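Local coordinates for protein diphthine synthase (Entamoeba histolytica, PDB 3I4T) that probably methylates the modified histidine of elongation factor 2 with S-adenosylmethionine as donor, a step in making diphthamide, at residues Tyr31-Ile36 / Glu67-Lys72; Thr56-Cys61 / Gly263-Cys268. One frame throughout, in Å; residues are numbered along the deposited sequence.

Contact 1 of 2, residues Tyr31-Ile36 / Glu67-Lys72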
# COMPACT_ATOMS: atom_id res chain seq x y z
N TYR A 31 -8.10 -8.00 -8.27
CA TYR A 31 -8.45 -8.59 -9.56
C TYR A 31 -9.62 -9.59 -9.51
O TYR A 31 -10.71 -9.29 -9.99
CB TYR A 31 -7.22 -9.18 -10.24
CG TYR A 31 -7.52 -10.03 -11.45
CD1 TYR A 31 -8.46 -9.61 -12.40
CD2 TYR A 31 -6.85 -11.23 -11.67
CE1 TYR A 31 -8.74 -10.39 -13.52
CE2 TYR A 31 -7.12 -12.01 -12.79
CZ TYR A 31 -8.07 -11.58 -13.72
OH TYR A 31 -8.38 -12.32 -14.84
N ASP A 32 -9.41 -10.77 -8.93
CA ASP A 32 -10.44 -11.78 -8.90
C ASP A 32 -10.45 -12.53 -7.57
O ASP A 32 -9.70 -12.18 -6.66
CB ASP A 32 -10.29 -12.74 -10.09
CG ASP A 32 -9.06 -13.62 -10.00
OD1 ASP A 32 -8.38 -13.61 -8.93
OD2 ASP A 32 -8.77 -14.32 -11.00
N GLU A 33 -11.28 -13.57 -7.50
CA GLU A 33 -11.45 -14.40 -6.30
C GLU A 33 -10.16 -15.06 -5.80
O GLU A 33 -10.06 -15.45 -4.64
CB GLU A 33 -12.55 -15.46 -6.53
CG GLU A 33 -12.13 -16.70 -7.35
CD GLU A 33 -12.11 -16.48 -8.86
OE1 GLU A 33 -12.41 -15.36 -9.34
OE2 GLU A 33 -11.78 -17.45 -9.58
N LYS A 34 -9.17 -15.18 -6.68
CA LYS A 34 -7.90 -15.82 -6.32
C LYS A 34 -6.93 -14.86 -5.60
O LYS A 34 -5.84 -15.27 -5.19
CB LYS A 34 -7.25 -16.45 -7.54
CG LYS A 34 -8.07 -17.53 -8.23
CD LYS A 34 -7.17 -18.69 -8.63
CE LYS A 34 -7.85 -19.64 -9.61
NZ LYS A 34 -7.76 -19.08 -11.00
N ASP A 35 -7.33 -13.61 -5.41
CA ASP A 35 -6.47 -12.61 -4.78
C ASP A 35 -6.66 -12.46 -3.27
O ASP A 35 -5.90 -11.75 -2.62
CB ASP A 35 -6.64 -11.26 -5.47
CG ASP A 35 -5.96 -11.21 -6.80
OD1 ASP A 35 -4.95 -11.94 -7.00
OD2 ASP A 35 -6.41 -10.43 -7.66
N ILE A 36 -7.68 -13.11 -2.73
CA ILE A 36 -7.84 -13.27 -1.30
C ILE A 36 -6.62 -14.02 -0.71
O ILE A 36 -6.03 -14.89 -1.36
CB ILE A 36 -9.15 -14.05 -1.00
CG1 ILE A 36 -9.51 -14.01 0.49
CG2 ILE A 36 -9.07 -15.48 -1.49
CD1 ILE A 36 -10.98 -14.33 0.77
N GLU A 67 -19.19 -18.05 -4.62
CA GLU A 67 -19.84 -18.76 -3.52
C GLU A 67 -19.37 -20.20 -3.38
O GLU A 67 -19.09 -20.65 -2.27
CB GLU A 67 -21.36 -18.66 -3.62
CG GLU A 67 -21.90 -17.34 -3.06
CD GLU A 67 -23.42 -17.19 -3.18
OE1 GLU A 67 -24.04 -17.89 -4.01
OE2 GLU A 67 -23.99 -16.35 -2.44
N GLU A 68 -19.24 -20.91 -4.50
CA GLU A 68 -18.75 -22.29 -4.45
C GLU A 68 -17.22 -22.38 -4.42
O GLU A 68 -16.66 -23.45 -4.21
CB GLU A 68 -19.39 -23.17 -5.54
CG GLU A 68 -18.87 -22.99 -6.97
CD GLU A 68 -19.23 -24.17 -7.85
OE1 GLU A 68 -20.22 -24.88 -7.54
OE2 GLU A 68 -18.52 -24.41 -8.86
N PHE A 69 -16.57 -21.24 -4.61
CA PHE A 69 -15.15 -21.11 -4.29
C PHE A 69 -14.99 -21.02 -2.77
O PHE A 69 -14.03 -21.56 -2.21
CB PHE A 69 -14.55 -19.88 -4.98
CG PHE A 69 -13.10 -19.65 -4.68
CD1 PHE A 69 -12.12 -20.41 -5.31
CD2 PHE A 69 -12.71 -18.67 -3.79
CE1 PHE A 69 -10.77 -20.19 -5.04
CE2 PHE A 69 -11.38 -18.45 -3.50
CZ PHE A 69 -10.40 -19.21 -4.13
N TYR A 70 -15.92 -20.35 -2.10
CA TYR A 70 -15.91 -20.29 -0.63
C TYR A 70 -16.62 -21.47 0.04
O TYR A 70 -16.38 -21.74 1.22
CB TYR A 70 -16.56 -18.99 -0.11
CG TYR A 70 -15.89 -17.69 -0.51
CD1 TYR A 70 -14.54 -17.63 -0.85
CD2 TYR A 70 -16.62 -16.50 -0.51
CE1 TYR A 70 -13.93 -16.44 -1.20
CE2 TYR A 70 -16.03 -15.30 -0.86
CZ TYR A 70 -14.68 -15.27 -1.20
OH TYR A 70 -14.10 -14.07 -1.55
N GLY A 71 -17.51 -22.14 -0.69
CA GLY A 71 -18.41 -23.15 -0.11
C GLY A 71 -19.48 -22.56 0.81
O GLY A 71 -20.04 -23.28 1.64
N LYS A 72 -19.77 -21.27 0.65
CA LYS A 72 -20.70 -20.54 1.51
C LYS A 72 -21.56 -19.59 0.70
O LYS A 72 -21.16 -19.16 -0.38
CB LYS A 72 -19.94 -19.71 2.54
CG LYS A 72 -19.59 -20.42 3.84
CD LYS A 72 -19.34 -19.42 4.95
CE LYS A 72 -18.69 -20.07 6.14
NZ LYS A 72 -19.58 -20.98 6.90
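Phe-69 lays its ring under the CG methylene of Glu-33, and the ring is worth following outward from its root. From CB, a chi1 of 179° carries CG straight away from the backbone N, toward the 31-36 loop. CG and CD2 lie nearest the Glu-33 methylene, whose CG stands 4.0 Å from the centroid of the Phe-69 ring and 8° off its normal, a well-centred CH-pi contact. Farther out, Phe-69 CE2 comes to 3.5 Å from Glu-33 O and also meets Ile-36 CG2 at 4.3 Å, there at the ring edge; CZ, the tip, still lies near the same carbonyl oxygen. Beside it, Tyr-70 OH touches Ile-36 CD1 at 3.9 Å. Inside the loop, Asp-32 OD1 accepts from Lys-34 N in an Asx turn, which shapes the bend at Glu-33. The second subunit closes in here: its Val-38 packs on Phe-69 and Ile-36, while its Arg-39 forms salt bridges with Asp-32 and Asp-35. Glu-33 thus offers the ring its CG methylene and backbone carbonyl, the carboxylate plane turned steeply from the ring, so the segments join by packing, without a salt bridge between them.

Contact 2 of 2, residues Thr56-Cys61 / Gly263-Cys268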
# COMPACT_ATOMS: atom_id res chain seq x y z
N THR A 56 -17.51 -4.37 -4.50
CA THR A 56 -16.84 -5.62 -4.89
C THR A 56 -17.31 -6.18 -6.24
O THR A 56 -16.65 -7.06 -6.80
CB THR A 56 -16.95 -6.72 -3.80
OG1 THR A 56 -18.33 -6.96 -3.49
CG2 THR A 56 -16.20 -6.31 -2.53
N ALA A 57 -18.43 -5.68 -6.75
CA ALA A 57 -18.92 -6.05 -8.08
C ALA A 57 -17.90 -5.76 -9.19
O ALA A 57 -17.95 -6.37 -10.27
CB ALA A 57 -20.27 -5.36 -8.37
N ILE A 58 -16.97 -4.84 -8.92
CA ILE A 58 -15.89 -4.51 -9.87
C ILE A 58 -14.87 -5.63 -10.08
O ILE A 58 -14.21 -5.68 -11.12
CB ILE A 58 -15.19 -3.16 -9.51
CG1 ILE A 58 -14.46 -2.57 -10.73
CG2 ILE A 58 -14.24 -3.30 -8.31
CD1 ILE A 58 -15.37 -2.30 -11.92
N LEU A 59 -14.75 -6.53 -9.10
CA LEU A 59 -13.88 -7.70 -9.23
C LEU A 59 -14.26 -8.59 -10.43
O LEU A 59 -15.44 -8.71 -10.78
CB LEU A 59 -13.86 -8.52 -7.94
CG LEU A 59 -13.02 -8.00 -6.77
CD1 LEU A 59 -13.19 -8.88 -5.54
CD2 LEU A 59 -11.55 -7.92 -7.13
N GLN A 60 -13.25 -9.21 -11.03
CA GLN A 60 -13.44 -9.98 -12.25
C GLN A 60 -13.74 -11.45 -11.94
O GLN A 60 -13.00 -12.38 -12.33
CB GLN A 60 -12.27 -9.76 -13.22
CG GLN A 60 -12.09 -8.27 -13.60
CD GLN A 60 -11.23 -8.04 -14.85
OE1 GLN A 60 -11.36 -8.75 -15.85
NE2 GLN A 60 -10.37 -7.03 -14.80
N CYS A 61 -14.84 -11.64 -11.22
CA CYS A 61 -15.44 -12.92 -10.90
C CYS A 61 -16.94 -12.72 -10.81
O CYS A 61 -17.42 -11.59 -10.63
CB CYS A 61 -14.96 -13.41 -9.53
SG CYS A 61 -15.59 -12.38 -8.15
N GLY A 263 -10.71 1.55 -21.72
CA GLY A 263 -11.55 0.39 -21.43
C GLY A 263 -12.36 0.50 -20.15
O GLY A 263 -12.70 1.60 -19.72
N ALA A 264 -12.68 -0.64 -19.55
CA ALA A 264 -13.51 -0.71 -18.35
C ALA A 264 -12.78 -0.22 -17.08
O ALA A 264 -11.56 -0.32 -16.98
CB ALA A 264 -13.99 -2.13 -18.17
N PRO A 265 -13.54 0.31 -16.09
CA PRO A 265 -12.95 0.73 -14.82
C PRO A 265 -12.32 -0.48 -14.10
O PRO A 265 -12.58 -1.61 -14.52
CB PRO A 265 -14.16 1.24 -14.03
CG PRO A 265 -15.33 0.49 -14.59
CD PRO A 265 -15.02 0.43 -16.07
N MET A 266 -11.54 -0.28 -13.04
CA MET A 266 -11.30 1.00 -12.38
C MET A 266 -10.13 1.75 -13.03
O MET A 266 -9.18 1.13 -13.50
CB MET A 266 -10.96 0.72 -10.91
CG MET A 266 -11.21 1.86 -9.93
SD MET A 266 -11.11 1.28 -8.20
CE MET A 266 -12.55 0.20 -8.13
N HIS A 267 -10.22 3.08 -13.06
CA HIS A 267 -9.12 3.92 -13.57
C HIS A 267 -8.53 4.80 -12.47
O HIS A 267 -9.22 5.16 -11.51
CB HIS A 267 -9.58 4.87 -14.69
CG HIS A 267 -10.08 4.20 -15.93
ND1 HIS A 267 -10.64 4.92 -16.97
CD2 HIS A 267 -10.13 2.90 -16.30
CE1 HIS A 267 -11.00 4.09 -17.93
NE2 HIS A 267 -10.71 2.86 -17.55
N CYS A 268 -7.26 5.16 -12.63
CA CYS A 268 -6.63 6.22 -11.87
C CYS A 268 -5.47 6.85 -12.65
O CYS A 268 -5.02 6.30 -13.65
CB CYS A 268 -6.14 5.74 -10.50
SG CYS A 268 -4.80 4.55 -10.61
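Ile-58 reaches Pro-265 and Met-266 through torsions that spread its two branches. With chi1 at -159°, CG1 runs out opposite the backbone N; chi2 then bends CD1 to 3.9 Å from Pro-265 CG, while CG2, set between the backbone N and the carbonyl carbon, faces the methionine. Met-266 leaves its backbone extended and turns only at the thioether, where a chi3 of -67° swings the methyl round so that CE lies 3.9 Å from Ile-58 CG2. The isoleucine is therefore gripped at two points: its CD1 end against the proline ring, which it meets obliquely, and its CG2 branch against the methionine tip, whose chain runs at about a right angle to it. Ile-58 CD1 also lies 3.9 Å from Pro-265 O.

The Pro-265 to Met-266 peptide is modelled cis, and that kink sits just where the loop turns into the strand that starts at His-267. Two weak bonds from His-267 NE2, to Gly-263 O and to Ala-264 O, draw the preceding loop back to the edge of the imidazole. Arg-241 binds the same loop, bonding through NH1 to Ala-264 O and through its backbone to Met-266.

The side-chain contacts between the segments are apolar, with the one carbonyl approach to CD1 besides, and the patch is small and near the surface. Tyr-208 of strand 207-208 touches Ile-58, Pro-265 and Met-266 alike and so completes the cluster. On one side stands the 3-10 turn that follows strand 49-52 of the parallel sheet and leads to helix 63-70; on the other, the entry to strand 267-271, which pairs antiparallel with strands 180-187 and 235-240 in the mixed sheet. The isoleucine is a point where the two sheet regions of this methylase fold meet.

How the contacts relate
Contacts 1 and 2 have their centres about 16 Å apart, and their segments alternate along the chain: 31-36, 56-61, 67-72, then 263-268 far downstream. The first three belong to connections on the parallel-sheet half: 31-36 follows strand 22-27, while 56-61 leaves strand 49-52 and runs into helix 63-70, which carries most of 67-72. The contacts also touch directly, Tyr-31 O lying 2.8 Å from Gln-60 N in a probable hydrogen bond, and Glu-33 packing on Cys-61. Contact 1 thus ties this half together beside the second subunit, and contact 2 joins it to the mixed sheet, consistent with a two-domain methylase whose loops link dimer and domain interfaces.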